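Na-translocating NADH-quinone reductase subunit C NqrC (Shewanella oneidensis, PDB 4XHF) is subunit C of a sodium-translocating complex, with an FMN-binding domain whose pocket holds flavin mononucleotide. Local coordinates at residues Asn84-Asp89 with Arg118-Phe123; Ala108-Arg113 with Glu232-Val237; Lys186-Phe191 with His212-Val217. All blocks are in the same frame, centred on the assembly; numbering follows the deposited sequence.

Interaction 1. Residues Asn84-Asp89 with Arg118-Phe123; sequences NVLDFD and RVFKVF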
ATOM      1  N   ASN A  84      17.192  -5.959  -9.808  1.00 22.13           N
ATOM      2  CA  ASN A  84      17.158  -5.609  -8.389  1.00 21.79           C
ATOM      3  C   ASN A  84      15.823  -4.983  -8.005  1.00 18.32           C
ATOM      4  O   ASN A  84      15.715  -3.765  -7.860  1.00 16.60           O
ATOM      5  CB  ASN A  84      18.302  -4.653  -8.043  1.00 23.07           C
ATOM      6  CG  ASN A  84      19.661  -5.321  -8.110  1.00 25.76           C
ATOM      7  OD1 ASN A  84      20.027  -6.099  -7.228  1.00 28.20           O
ATOM      8  ND2 ASN A  84      20.421  -5.014  -9.154  1.00 25.83           N
ATOM      9  N   VAL A  85      14.816  -5.833  -7.831  1.00 18.22           N
ATOM     10  CA  VAL A  85      13.455  -5.389  -7.558  1.00 17.75           C
ATOM     11  C   VAL A  85      13.377  -4.547  -6.283  1.00 16.61           C
ATOM     12  O   VAL A  85      12.633  -3.571  -6.228  1.00 13.98           O
ATOM     13  CB  VAL A  85      12.494  -6.605  -7.451  1.00 18.72           C
ATOM     14  CG1 VAL A  85      11.093  -6.176  -7.027  1.00 18.61           C
ATOM     15  CG2 VAL A  85      12.427  -7.344  -8.779  1.00 21.98           C
ATOM     16  N   LEU A  86      14.151  -4.913  -5.266  1.00 18.25           N
ATOM     17  CA  LEU A  86      14.089  -4.215  -3.984  1.00 18.07           C
ATOM     18  C   LEU A  86      14.656  -2.799  -4.075  1.00 19.90           C
ATOM     19  O   LEU A  86      14.292  -1.929  -3.281  1.00 21.05           O
ATOM     20  CB  LEU A  86      14.837  -5.001  -2.905  1.00 18.98           C
ATOM     21  CG  LEU A  86      14.104  -6.186  -2.269  1.00 18.07           C
ATOM     22  CD1 LEU A  86      15.001  -6.861  -1.245  1.00 19.00           C
ATOM     23  CD2 LEU A  86      12.800  -5.757  -1.613  1.00 19.03           C
ATOM     24  N   ASP A  87      15.545  -2.571  -5.039  1.00 20.89           N
ATOM     25  CA  ASP A  87      16.154  -1.258  -5.228  1.00 21.00           C
ATOM     26  C   ASP A  87      15.411  -0.435  -6.278  1.00 20.72           C
ATOM     27  O   ASP A  87      15.812   0.687  -6.594  1.00 25.21           O
ATOM     28  CB  ASP A  87      17.624  -1.406  -5.627  1.00 22.14           C
ATOM     29  CG  ASP A  87      18.488  -1.914  -4.489  1.00 25.11           C
ATOM     30  OD1 ASP A  87      18.188  -1.592  -3.319  1.00 24.38           O
ATOM     31  OD2 ASP A  87      19.470  -2.636  -4.762  1.00 28.24           O
ATOM     32  N   PHE A  88      14.328  -0.991  -6.808  1.00 17.76           N
ATOM     33  CA  PHE A  88      13.524  -0.300  -7.810  1.00 19.58           C
ATOM     34  C   PHE A  88      13.002   1.029  -7.266  1.00 18.44           C
ATOM     35  O   PHE A  88      12.383   1.071  -6.203  1.00 18.17           O
ATOM     36  CB  PHE A  88      12.363  -1.190  -8.261  1.00 18.19           C
ATOM     37  CG  PHE A  88      11.541  -0.602  -9.372  1.00 18.02           C
ATOM     38  CD1 PHE A  88      11.996  -0.626 -10.680  1.00 19.75           C
ATOM     39  CD2 PHE A  88      10.307  -0.034  -9.112  1.00 17.81           C
ATOM     40  CE1 PHE A  88      11.240  -0.088 -11.703  1.00 19.64           C
ATOM     41  CE2 PHE A  88       9.546   0.503 -10.131  1.00 16.96           C
ATOM     42  CZ  PHE A  88      10.012   0.476 -11.426  1.00 16.23           C
ATOM     43  N   ASP A  89      13.272   2.110  -7.995  1.00 19.93           N
ATOM     44  CA  ASP A  89      12.840   3.450  -7.597  1.00 19.71           C
ATOM     45  C   ASP A  89      11.489   3.791  -8.218  1.00 18.54           C
ATOM     46  O   ASP A  89      11.407   4.127  -9.399  1.00 18.89           O
ATOM     47  CB  ASP A  89      13.885   4.492  -8.006  1.00 22.98           C
ATOM     48  CG  ASP A  89      13.661   5.841  -7.345  1.00 24.81           C
ATOM     49  OD1 ASP A  89      12.521   6.128  -6.923  1.00 24.49           O
ATOM     50  OD2 ASP A  89      14.632   6.619  -7.246  1.00 29.10           O
ATOM     51  N   ARG A 118       5.849  -2.183  -7.825  1.00 11.84           N
ATOM     52  CA  ARG A 118       6.475  -3.239  -7.043  1.00 11.29           C
ATOM     53  C   ARG A 118       5.502  -3.732  -5.987  1.00 10.36           C
ATOM     54  O   ARG A 118       5.008  -2.946  -5.185  1.00 11.02           O
ATOM     55  CB  ARG A 118       7.762  -2.746  -6.386  1.00 12.75           C
ATOM     56  CG  ARG A 118       8.397  -3.755  -5.439  1.00 13.02           C
ATOM     57  CD  ARG A 118       9.674  -3.203  -4.843  1.00 15.84           C
ATOM     58  NE  ARG A 118       9.446  -1.928  -4.169  1.00 18.69           N
ATOM     59  CZ  ARG A 118      10.407  -1.079  -3.823  1.00 20.27           C
ATOM     60  NH1 ARG A 118      11.675  -1.360  -4.087  1.00 22.46           N
ATOM     61  NH2 ARG A 118      10.098   0.058  -3.215  1.00 21.15           N
ATOM     62  N   VAL A 119       5.239  -5.034  -5.995  1.00 11.83           N
ATOM     63  CA  VAL A 119       4.326  -5.644  -5.038  1.00 10.14           C
ATOM     64  C   VAL A 119       5.024  -6.798  -4.333  1.00  8.61           C
ATOM     65  O   VAL A 119       6.080  -7.253  -4.773  1.00  9.25           O
ATOM     66  CB  VAL A 119       3.035  -6.147  -5.721  1.00  9.93           C
ATOM     67  CG1 VAL A 119       2.296  -4.993  -6.369  1.00  8.00           C
ATOM     68  CG2 VAL A 119       3.348  -7.217  -6.756  1.00 11.93           C
ATOM     69  N   PHE A 120       4.430  -7.261  -3.238  1.00  9.09           N
ATOM     70  CA  PHE A 120       5.022  -8.315  -2.423  1.00 10.14           C
ATOM     71  C   PHE A 120       4.003  -9.388  -2.060  1.00  8.58           C
ATOM     72  O   PHE A 120       2.977  -9.093  -1.454  1.00  8.36           O
ATOM     73  CB  PHE A 120       5.613  -7.728  -1.142  1.00 10.46           C
ATOM     74  CG  PHE A 120       6.577  -6.606  -1.375  1.00  8.49           C
ATOM     75  CD1 PHE A 120       6.128  -5.300  -1.474  1.00  8.91           C
ATOM     76  CD2 PHE A 120       7.932  -6.856  -1.481  1.00 11.64           C
ATOM     77  CE1 PHE A 120       7.016  -4.264  -1.684  1.00  9.73           C
ATOM     78  CE2 PHE A 120       8.825  -5.826  -1.691  1.00 11.65           C
ATOM     79  CZ  PHE A 120       8.367  -4.528  -1.792  1.00 11.00           C
ATOM     80  N   LYS A 121       4.292 -10.630  -2.438  1.00 10.17           N
ATOM     81  CA  LYS A 121       3.509 -11.771  -1.981  1.00  9.14           C
ATOM     82  C   LYS A 121       4.096 -12.266  -0.668  1.00 10.89           C
ATOM     83  O   LYS A 121       5.303 -12.475  -0.572  1.00 11.67           O
ATOM     84  CB  LYS A 121       3.506 -12.894  -3.019  1.00 10.18           C
ATOM     85  CG  LYS A 121       2.690 -12.599  -4.268  1.00 11.08           C
ATOM     86  CD  LYS A 121       2.736 -13.769  -5.239  1.00 14.21           C
ATOM     87  CE  LYS A 121       1.947 -13.484  -6.503  1.00 17.80           C
ATOM     88  NZ  LYS A 121       2.013 -14.621  -7.460  1.00 20.06           N
ATOM     89  N   VAL A 122       3.243 -12.443   0.338  1.00 11.60           N
ATOM     90  CA  VAL A 122       3.688 -12.864   1.665  1.00  9.98           C
ATOM     91  C   VAL A 122       3.111 -14.233   2.014  1.00  8.84           C
ATOM     92  O   VAL A 122       1.913 -14.467   1.858  1.00  9.04           O
ATOM     93  CB  VAL A 122       3.278 -11.842   2.742  1.00  9.25           C
ATOM     94  CG1 VAL A 122       3.904 -12.201   4.084  1.00 11.88           C
ATOM     95  CG2 VAL A 122       3.683 -10.433   2.319  1.00  9.76           C
ATOM     96  N   PHE A 123       3.975 -15.126   2.489  1.00 11.80           N
ATOM     97  CA  PHE A 123       3.588 -16.497   2.814  1.00 12.42           C
ATOM     98  C   PHE A 123       3.800 -16.794   4.297  1.00 16.16           C
ATOM     99  O   PHE A 123       4.759 -16.315   4.902  1.00 19.56           O
ATOM    100  CB  PHE A 123       4.391 -17.488   1.967  1.00 13.61           C
ATOM    101  CG  PHE A 123       4.275 -17.256   0.486  1.00 13.28           C
ATOM    102  CD1 PHE A 123       3.280 -17.875  -0.250  1.00 14.13           C
ATOM    103  CD2 PHE A 123       5.162 -16.417  -0.168  1.00 11.49           C
ATOM    104  CE1 PHE A 123       3.171 -17.662  -1.610  1.00 14.27           C
ATOM    105  CE2 PHE A 123       5.057 -16.201  -1.527  1.00 12.28           C
ATOM    106  CZ  PHE A 123       4.059 -16.824  -2.248  1.00 13.12           C
TER
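R118 leaves its strand almost fully extended through chi1 and chi2, then bends about the CG-CD bond (chi3 56°), which swings the guanidinium over to the turn V85-F88. A long, flexible arginine suits this place, since its head must reach the carbonyls of a neighbouring loop while its shaft stays among apolar groups. R118 NH1 donates to V85 O at 3.2 Å and 158°, in the carbonyl plane and on a lone pair, and V85 O also receives F88 N, so one carbonyl ties the turn to the strand. L86 O is 2.8 Å from R118 NH1, and both V85 O and L86 O lie near the guanidinium plane. Nearer the backbone, V85 CG1 lies alongside R118 CD, 4.0 Å away, the two chains sliding past each other in opposite directions. L86 CD2 meets the edge of the F120 ring, 4.0 Å from CE2. Around this contact, helix 29-48 packs L41 on both L86 and R118 and V45 on F120, while its R38 forms a salt bridge with D87; V85 touches P69 and F88 touches L71 of strand 67-73, and E90 of helix 90-95 accepts a bond from R118 N.

Interaction 2. Residues Ala108-Arg113 with Glu232-Val237; sequences AKIKTR and EFWFGV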
ATOM      1  N   ALA A 108      -6.504  10.343  -6.934  1.00 15.86           N
ATOM      2  CA  ALA A 108      -5.515  10.589  -5.889  1.00 13.13           C
ATOM      3  C   ALA A 108      -4.634  11.798  -6.197  1.00 12.97           C
ATOM      4  O   ALA A 108      -3.735  12.125  -5.425  1.00 14.51           O
ATOM      5  CB  ALA A 108      -4.652   9.355  -5.693  1.00 12.52           C
ATOM      6  N   LYS A 109      -4.893  12.451  -7.327  1.00 13.43           N
ATOM      7  CA  LYS A 109      -4.169  13.662  -7.709  1.00 14.15           C
ATOM      8  C   LYS A 109      -2.664  13.422  -7.767  1.00 14.96           C
ATOM      9  O   LYS A 109      -1.881  14.210  -7.235  1.00 15.19           O
ATOM     10  CB  LYS A 109      -4.483  14.798  -6.732  1.00 17.40           C
ATOM     11  CG  LYS A 109      -5.970  15.071  -6.572  1.00 20.56           C
ATOM     12  CD  LYS A 109      -6.254  16.048  -5.446  1.00 23.12           C
ATOM     13  CE  LYS A 109      -7.747  16.122  -5.157  1.00 28.40           C
ATOM     14  NZ  LYS A 109      -8.066  16.996  -3.996  1.00 33.48           N
ATOM     15  N   ILE A 110      -2.265  12.331  -8.415  1.00 15.48           N
ATOM     16  CA  ILE A 110      -0.852  11.987  -8.543  1.00 15.20           C
ATOM     17  C   ILE A 110      -0.276  12.477  -9.870  1.00 15.86           C
ATOM     18  O   ILE A 110       0.928  12.374 -10.098  1.00 18.32           O
ATOM     19  CB  ILE A 110      -0.626  10.462  -8.423  1.00 14.72           C
ATOM     20  CG1 ILE A 110      -1.359   9.707  -9.539  1.00 13.60           C
ATOM     21  CG2 ILE A 110      -1.084   9.978  -7.054  1.00 14.19           C
ATOM     22  CD1 ILE A 110      -1.062   8.219  -9.573  1.00 13.16           C
ATOM     23  N   LYS A 111      -1.146  12.989 -10.741  1.00 13.97           N
ATOM     24  CA  LYS A 111      -0.746  13.621 -12.002  1.00 16.98           C
ATOM     25  C   LYS A 111      -0.134  12.649 -13.011  1.00 16.97           C
ATOM     26  O   LYS A 111      -0.482  12.678 -14.191  1.00 20.83           O
ATOM     27  CB  LYS A 111       0.239  14.764 -11.735  1.00 19.88           C
ATOM     28  CG  LYS A 111      -0.352  15.923 -10.945  1.00 24.65           C
ATOM     29  CD  LYS A 111      -1.274  16.789 -11.796  1.00 33.05           C
ATOM     30  CE  LYS A 111      -0.507  17.551 -12.873  1.00 37.95           C
ATOM     31  NZ  LYS A 111      -1.362  18.539 -13.585  1.00 40.86           N
ATOM     32  N   THR A 112       0.777  11.797 -12.556  1.00 16.23           N
ATOM     33  CA  THR A 112       1.405  10.814 -13.426  1.00 17.82           C
ATOM     34  C   THR A 112       1.513   9.482 -12.693  1.00 15.68           C
ATOM     35  O   THR A 112       1.646   9.451 -11.470  1.00 17.18           O
ATOM     36  CB  THR A 112       2.799  11.288 -13.899  1.00 20.59           C
ATOM     37  OG1 THR A 112       3.370  10.319 -14.788  1.00 24.43           O
ATOM     38  CG2 THR A 112       3.733  11.505 -12.717  1.00 19.50           C
ATOM     39  N   ARG A 113       1.435   8.388 -13.444  1.00 14.87           N
ATOM     40  CA  ARG A 113       1.489   7.048 -12.869  1.00 13.81           C
ATOM     41  C   ARG A 113       2.514   6.180 -13.590  1.00 12.86           C
ATOM     42  O   ARG A 113       2.544   6.135 -14.817  1.00 14.54           O
ATOM     43  CB  ARG A 113       0.112   6.386 -12.936  1.00 14.24           C
ATOM     44  CG  ARG A 113      -0.024   5.143 -12.072  1.00 14.49           C
ATOM     45  CD  ARG A 113      -1.000   4.148 -12.676  1.00 13.79           C
ATOM     46  NE  ARG A 113      -0.487   3.575 -13.918  1.00 13.91           N
ATOM     47  CZ  ARG A 113      -1.170   2.753 -14.708  1.00 14.26           C
ATOM     48  NH1 ARG A 113      -2.409   2.395 -14.398  1.00 11.99           N
ATOM     49  NH2 ARG A 113      -0.610   2.288 -15.817  1.00 15.32           N
ATOM     50  N   GLU A 232      -8.838   4.347  -3.082  1.00 12.62           N
ATOM     51  CA  GLU A 232      -9.867   4.236  -4.109  1.00 13.45           C
ATOM     52  C   GLU A 232      -9.250   4.138  -5.501  1.00 15.06           C
ATOM     53  O   GLU A 232      -9.741   3.397  -6.355  1.00 15.67           O
ATOM     54  CB  GLU A 232     -10.820   5.428  -4.052  1.00 13.76           C
ATOM     55  CG  GLU A 232     -11.933   5.351  -5.081  1.00 16.30           C
ATOM     56  CD  GLU A 232     -12.855   6.546  -5.033  1.00 24.34           C
ATOM     57  OE1 GLU A 232     -12.636   7.427  -4.178  1.00 27.19           O
ATOM     58  OE2 GLU A 232     -13.794   6.608  -5.854  1.00 26.43           O
ATOM     59  N   PHE A 233      -8.182   4.895  -5.728  1.00 15.27           N
ATOM     60  CA  PHE A 233      -7.497   4.869  -7.016  1.00 14.65           C
ATOM     61  C   PHE A 233      -6.679   3.602  -7.201  1.00 12.31           C
ATOM     62  O   PHE A 233      -6.760   2.946  -8.237  1.00 13.13           O
ATOM     63  CB  PHE A 233      -6.570   6.074  -7.174  1.00 13.96           C
ATOM     64  CG  PHE A 233      -5.738   6.022  -8.427  1.00 13.77           C
ATOM     65  CD1 PHE A 233      -6.264   6.447  -9.636  1.00 14.76           C
ATOM     66  CD2 PHE A 233      -4.446   5.520  -8.403  1.00 11.85           C
ATOM     67  CE1 PHE A 233      -5.512   6.388 -10.793  1.00 13.04           C
ATOM     68  CE2 PHE A 233      -3.691   5.458  -9.559  1.00 12.05           C
ATOM     69  CZ  PHE A 233      -4.224   5.893 -10.755  1.00 13.07           C
ATOM     70  N   TRP A 234      -5.879   3.269  -6.196  1.00 11.42           N
ATOM     71  CA  TRP A 234      -4.902   2.199  -6.333  1.00 10.01           C
ATOM     72  C   TRP A 234      -5.523   0.814  -6.249  1.00 10.24           C
ATOM     73  O   TRP A 234      -4.906  -0.167  -6.657  1.00 13.20           O
ATOM     74  CB  TRP A 234      -3.806   2.361  -5.285  1.00  9.69           C
ATOM     75  CG  TRP A 234      -2.811   3.383  -5.716  1.00 10.41           C
ATOM     76  CD1 TRP A 234      -2.646   4.639  -5.213  1.00 11.13           C
ATOM     77  CD2 TRP A 234      -1.861   3.245  -6.776  1.00 10.02           C
ATOM     78  NE1 TRP A 234      -1.640   5.289  -5.887  1.00 11.50           N
ATOM     79  CE2 TRP A 234      -1.143   4.454  -6.852  1.00 11.66           C
ATOM     80  CE3 TRP A 234      -1.545   2.214  -7.666  1.00  9.74           C
ATOM     81  CZ2 TRP A 234      -0.126   4.658  -7.781  1.00 12.10           C
ATOM     82  CZ3 TRP A 234      -0.536   2.417  -8.584  1.00  9.90           C
ATOM     83  CH2 TRP A 234       0.162   3.631  -8.637  1.00 10.98           C
ATOM     84  N   PHE A 235      -6.745   0.735  -5.734  1.00 10.91           N
ATOM     85  CA  PHE A 235      -7.518  -0.501  -5.801  1.00 13.45           C
ATOM     86  C   PHE A 235      -8.589  -0.393  -6.887  1.00 14.74           C
ATOM     87  O   PHE A 235      -9.467  -1.251  -7.002  1.00 14.79           O
ATOM     88  CB  PHE A 235      -8.142  -0.820  -4.442  1.00 12.93           C
ATOM     89  CG  PHE A 235      -7.139  -1.261  -3.419  1.00 11.21           C
ATOM     90  CD1 PHE A 235      -6.594  -2.534  -3.467  1.00 14.26           C
ATOM     91  CD2 PHE A 235      -6.728  -0.399  -2.420  1.00 11.46           C
ATOM     92  CE1 PHE A 235      -5.666  -2.940  -2.531  1.00 14.58           C
ATOM     93  CE2 PHE A 235      -5.800  -0.797  -1.482  1.00 12.83           C
ATOM     94  CZ  PHE A 235      -5.268  -2.069  -1.537  1.00 16.39           C
ATOM     95  N   GLY A 236      -8.493   0.663  -7.692  1.00 15.27           N
ATOM     96  CA  GLY A 236      -9.424   0.898  -8.780  1.00 16.07           C
ATOM     97  C   GLY A 236      -8.897   0.371 -10.099  1.00 15.95           C
ATOM     98  O   GLY A 236      -7.849  -0.273 -10.146  1.00 14.17           O
ATOM     99  N   VAL A 237      -9.616   0.668 -11.176  1.00 17.95           N
ATOM    100  CA  VAL A 237      -9.322   0.098 -12.486  1.00 17.44           C
ATOM    101  C   VAL A 237      -7.966   0.541 -13.029  1.00 18.70           C
ATOM    102  O   VAL A 237      -7.357  -0.165 -13.832  1.00 20.85           O
ATOM    103  CB  VAL A 237     -10.420   0.467 -13.503  1.00 18.60           C
ATOM    104  CG1 VAL A 237     -11.771  -0.043 -13.021  1.00 23.99           C
ATOM    105  CG2 VAL A 237     -10.474   1.970 -13.726  1.00 17.79           C
TER
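I110 pushes its terminal methyl into the angle between two aromatic rings: CD1 lies 3.8 Å from F233 CE2 and 4.1 Å from CZ2 of W234. Its first torsion of 61° sets CG1 between the backbone N and the carbonyl carbon, and the straight chi2 carries CD1 on to the rings. At one side of this methyl, A108 CB meets F233 CB at 4.1 Å; the small side chain suits a place where the loop backbone comes close to the helix. At the other side R113 contributes its aliphatic shaft, with CG 3.8 Å from W234 CH2 and CD at the edge of the F233 ring. The guanidinium lies beyond, its plane tilted 32° from that of the indole.

The rings also settle one another. F233 CD2 stands 3.6 Å above one face of the W234 ring, offset toward its rim, while W234 CD1 meets the edge of F233. W234 NE1 donates to Y137 O, which fixes how the indole is turned and satisfies its polar atom in a buried place. R113 is held by a salt bridge from NH2 to D75 and by a bond from NH1 to E238 O, so its charge is met while its methylenes stay in the apolar layer. D106 accepts I110 N at one carboxylate oxygen and K111 N at the other, and the backbone of A108 pairs with K139.

F233 O then receives G236 N, 2.9 Å away, as the chain turns out of the helix. The end of helix 221-234 thus packs on loop 108-113 and, through W234 and the following F235, on strand 129-139, in an FMN-binding domain where the same helix starts at T221, M222 and T223 of the flavin mononucleotide pocket.

Interaction 3. Residues Lys186-Phe191 with His212-Val217; sequences KGKQLF and HGVDAV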
ATOM      1  N   LYS A 186      -7.212  -2.796  10.079  1.00 14.89           N
ATOM      2  CA  LYS A 186      -7.116  -4.251  10.118  1.00 16.64           C
ATOM      3  C   LYS A 186      -8.500  -4.894  10.163  1.00 14.51           C
ATOM      4  O   LYS A 186      -9.302  -4.603  11.050  1.00 14.88           O
ATOM      5  CB  LYS A 186      -6.283  -4.693  11.329  1.00 21.84           C
ATOM      6  CG  LYS A 186      -6.179  -6.205  11.532  1.00 25.89           C
ATOM      7  CD  LYS A 186      -5.392  -6.869  10.418  1.00 27.90           C
ATOM      8  CE  LYS A 186      -5.328  -8.380  10.592  1.00 32.64           C
ATOM      9  NZ  LYS A 186      -4.514  -8.775  11.775  1.00 36.82           N
ATOM     10  N   GLY A 187      -8.776  -5.756   9.188  1.00 13.89           N
ATOM     11  CA  GLY A 187     -10.019  -6.508   9.153  1.00 14.65           C
ATOM     12  C   GLY A 187     -11.090  -5.866   8.292  1.00 14.21           C
ATOM     13  O   GLY A 187     -12.092  -6.499   7.961  1.00 16.18           O
ATOM     14  N   LYS A 188     -10.881  -4.605   7.930  1.00 12.94           N
ATOM     15  CA  LYS A 188     -11.826  -3.891   7.083  1.00 12.73           C
ATOM     16  C   LYS A 188     -11.761  -4.427   5.658  1.00 13.58           C
ATOM     17  O   LYS A 188     -10.783  -5.070   5.279  1.00 15.88           O
ATOM     18  CB  LYS A 188     -11.535  -2.390   7.105  1.00 13.49           C
ATOM     19  CG  LYS A 188     -11.607  -1.763   8.491  1.00 14.82           C
ATOM     20  CD  LYS A 188     -13.015  -1.801   9.056  1.00 15.96           C
ATOM     21  CE  LYS A 188     -13.060  -1.251  10.469  1.00 18.97           C
ATOM     22  NZ  LYS A 188     -14.457  -1.064  10.946  1.00 21.33           N
ATOM     23  N   GLN A 189     -12.802  -4.155   4.873  1.00 15.24           N
ATOM     24  CA  GLN A 189     -12.888  -4.659   3.504  1.00 16.88           C
ATOM     25  C   GLN A 189     -13.035  -3.534   2.481  1.00 14.63           C
ATOM     26  O   GLN A 189     -13.865  -2.639   2.638  1.00 13.14           O
ATOM     27  CB  GLN A 189     -14.053  -5.641   3.380  1.00 18.01           C
ATOM     28  CG  GLN A 189     -13.791  -6.967   4.075  1.00 19.30           C
ATOM     29  CD  GLN A 189     -14.878  -7.986   3.817  1.00 23.13           C
ATOM     30  OE1 GLN A 189     -16.050  -7.637   3.668  1.00 26.33           O
ATOM     31  NE2 GLN A 189     -14.494  -9.256   3.755  1.00 22.11           N
ATOM     32  N   LEU A 190     -12.223  -3.602   1.430  1.00 14.86           N
ATOM     33  CA  LEU A 190     -12.161  -2.551   0.420  1.00 14.67           C
ATOM     34  C   LEU A 190     -13.428  -2.448  -0.423  1.00 15.50           C
ATOM     35  O   LEU A 190     -13.881  -1.345  -0.726  1.00 14.66           O
ATOM     36  CB  LEU A 190     -10.958  -2.782  -0.498  1.00 16.65           C
ATOM     37  CG  LEU A 190      -9.584  -2.595   0.147  1.00 17.87           C
ATOM     38  CD1 LEU A 190      -8.528  -3.302  -0.672  1.00 21.95           C
ATOM     39  CD2 LEU A 190      -9.244  -1.120   0.281  1.00 17.42           C
ATOM     40  N   PHE A 191     -13.993  -3.595  -0.794  1.00 18.29           N
ATOM     41  CA  PHE A 191     -15.092  -3.644  -1.759  1.00 17.38           C
ATOM     42  C   PHE A 191     -16.379  -4.220  -1.185  1.00 20.62           C
ATOM     43  O   PHE A 191     -16.352  -4.990  -0.224  1.00 19.77           O
ATOM     44  CB  PHE A 191     -14.683  -4.478  -2.972  1.00 17.83           C
ATOM     45  CG  PHE A 191     -13.363  -4.085  -3.558  1.00 20.82           C
ATOM     46  CD1 PHE A 191     -13.271  -3.021  -4.437  1.00 20.82           C
ATOM     47  CD2 PHE A 191     -12.214  -4.787  -3.237  1.00 19.75           C
ATOM     48  CE1 PHE A 191     -12.056  -2.661  -4.979  1.00 18.51           C
ATOM     49  CE2 PHE A 191     -10.997  -4.431  -3.777  1.00 18.09           C
ATOM     50  CZ  PHE A 191     -10.919  -3.368  -4.649  1.00 17.67           C
ATOM     51  N   HIS A 212     -16.728  -1.435   6.346  1.00 14.56           N
ATOM     52  CA  HIS A 212     -16.239  -0.496   5.335  1.00 15.11           C
ATOM     53  C   HIS A 212     -15.921   0.870   5.938  1.00 16.48           C
ATOM     54  O   HIS A 212     -15.666   1.828   5.209  1.00 17.66           O
ATOM     55  CB  HIS A 212     -17.265  -0.330   4.213  1.00 15.80           C
ATOM     56  CG  HIS A 212     -17.623  -1.609   3.525  1.00 16.26           C
ATOM     57  ND1 HIS A 212     -16.699  -2.367   2.839  1.00 16.25           N
ATOM     58  CD2 HIS A 212     -18.804  -2.260   3.411  1.00 17.59           C
ATOM     59  CE1 HIS A 212     -17.296  -3.434   2.337  1.00 18.33           C
ATOM     60  NE2 HIS A 212     -18.573  -3.391   2.670  1.00 18.51           N
ATOM     61  N   GLY A 213     -15.937   0.953   7.265  1.00 18.06           N
ATOM     62  CA  GLY A 213     -15.741   2.216   7.957  1.00 16.85           C
ATOM     63  C   GLY A 213     -14.440   2.294   8.731  1.00 16.17           C
ATOM     64  O   GLY A 213     -14.002   1.309   9.321  1.00 14.86           O
ATOM     65  N   VAL A 214     -13.823   3.473   8.715  1.00 18.54           N
ATOM     66  CA  VAL A 214     -12.638   3.754   9.525  1.00 21.82           C
ATOM     67  C   VAL A 214     -12.819   5.098  10.214  1.00 19.09           C
ATOM     68  O   VAL A 214     -13.317   6.046   9.608  1.00 16.83           O
ATOM     69  CB  VAL A 214     -11.345   3.787   8.683  1.00 24.19           C
ATOM     70  CG1 VAL A 214     -10.124   3.933   9.587  1.00 22.57           C
ATOM     71  CG2 VAL A 214     -11.231   2.538   7.832  1.00 27.13           C
ATOM     72  N   ASP A 215     -12.407   5.178  11.475  1.00 17.80           N
ATOM     73  CA  ASP A 215     -12.579   6.401  12.247  1.00 20.30           C
ATOM     74  C   ASP A 215     -11.819   7.567  11.630  1.00 20.60           C
ATOM     75  O   ASP A 215     -10.603   7.506  11.449  1.00 20.60           O
ATOM     76  CB  ASP A 215     -12.113   6.202  13.691  1.00 21.98           C
ATOM     77  CG  ASP A 215     -13.046   5.316  14.488  1.00 23.07           C
ATOM     78  OD1 ASP A 215     -14.109   5.811  14.918  1.00 24.71           O
ATOM     79  OD2 ASP A 215     -12.710   4.133  14.699  1.00 24.83           O
ATOM     80  N   ALA A 216     -12.549   8.625  11.298  1.00 18.03           N
ATOM     81  CA  ALA A 216     -11.931   9.881  10.911  1.00 18.53           C
ATOM     82  C   ALA A 216     -11.335  10.530  12.150  1.00 19.59           C
ATOM     83  O   ALA A 216     -11.867  10.380  13.249  1.00 21.30           O
ATOM     84  CB  ALA A 216     -12.945  10.800  10.259  1.00 21.29           C
ATOM     85  N   VAL A 217     -10.226  11.237  11.975  1.00 21.97           N
ATOM     86  CA  VAL A 217      -9.623  11.990  13.065  1.00 22.83           C
ATOM     87  C   VAL A 217     -10.169  13.412  13.039  1.00 26.99           C
ATOM     88  O   VAL A 217      -9.768  14.222  12.203  1.00 29.26           O
ATOM     89  CB  VAL A 217      -8.090  11.994  12.961  1.00 21.46           C
ATOM     90  CG1 VAL A 217      -7.474  12.856  14.053  1.00 22.82           C
ATOM     91  CG2 VAL A 217      -7.566  10.575  13.051  1.00 20.91           C
TER
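H212 and Q189 make the main polar link: H212 ND1 donates to Q189 O at 2.9 Å with an N-H...O angle of 152°. This lies in the FMN-binding domain, where strand 213-215 pairs in parallel with strand 200-202 and the loop 186-191 runs beside it. The acceptor sits close to the imidazole plane, but the donor stands 36° out of the plane of the Q189 carbonyl, so the bond misses the lone-pair direction. F191 O comes to the same ring edge, 3.1 Å from H212 CE1; an imidazole suits this place because it offers the ND1 N-H to Q189 O and the adjacent, polarised CE1 C-H toward F191 O.

K188 reaches across to the strand. Bent at chi2 (-66°), its chain passes along G213 O and brings NZ to 2.9 Å from that oxygen, a weak bond; D210 O is the stronger partner of the ammonium. Q189 NE2 donates to T157 OG1, while the Q189 backbone pairs with I211, just before the histidine.

G187 precedes K188 with a positive phi at which a side chain would be jammed against the carbonyl O of K186, so glycine is called for; both G187 and K188 make backbone hydrogen bonds to I158 of strand 158-165. V214, about 14 Å by its side chain from the flavin mononucleotide, brings CG2 within 4.4 Å of K188 CG, and Q189 CB lies 4.1 Å from H212 CE1.

Interaction 1 closes the first loop from the N terminus: 28 residues, among them helix 90-95, separate its two segments, and it ties the turn after strand 79-80 to strand 113-123. Within that loop, interaction 2 begins at 108-113 and ends only at 232-237, so the two cross along the chain; their centres are 19 Å apart without touching. The long loop closed by interaction 2 contains interaction 3, whose own loop of 20 residues includes strand 200-202. Interactions 1 and 3 follow in series, on opposite sides of the chain's centre. Interactions 2 and 3 meet directly where F235 CE1 packs 3.4 Å from L190 CD1, joining the turn just after helix 221-234 to loop 186-191.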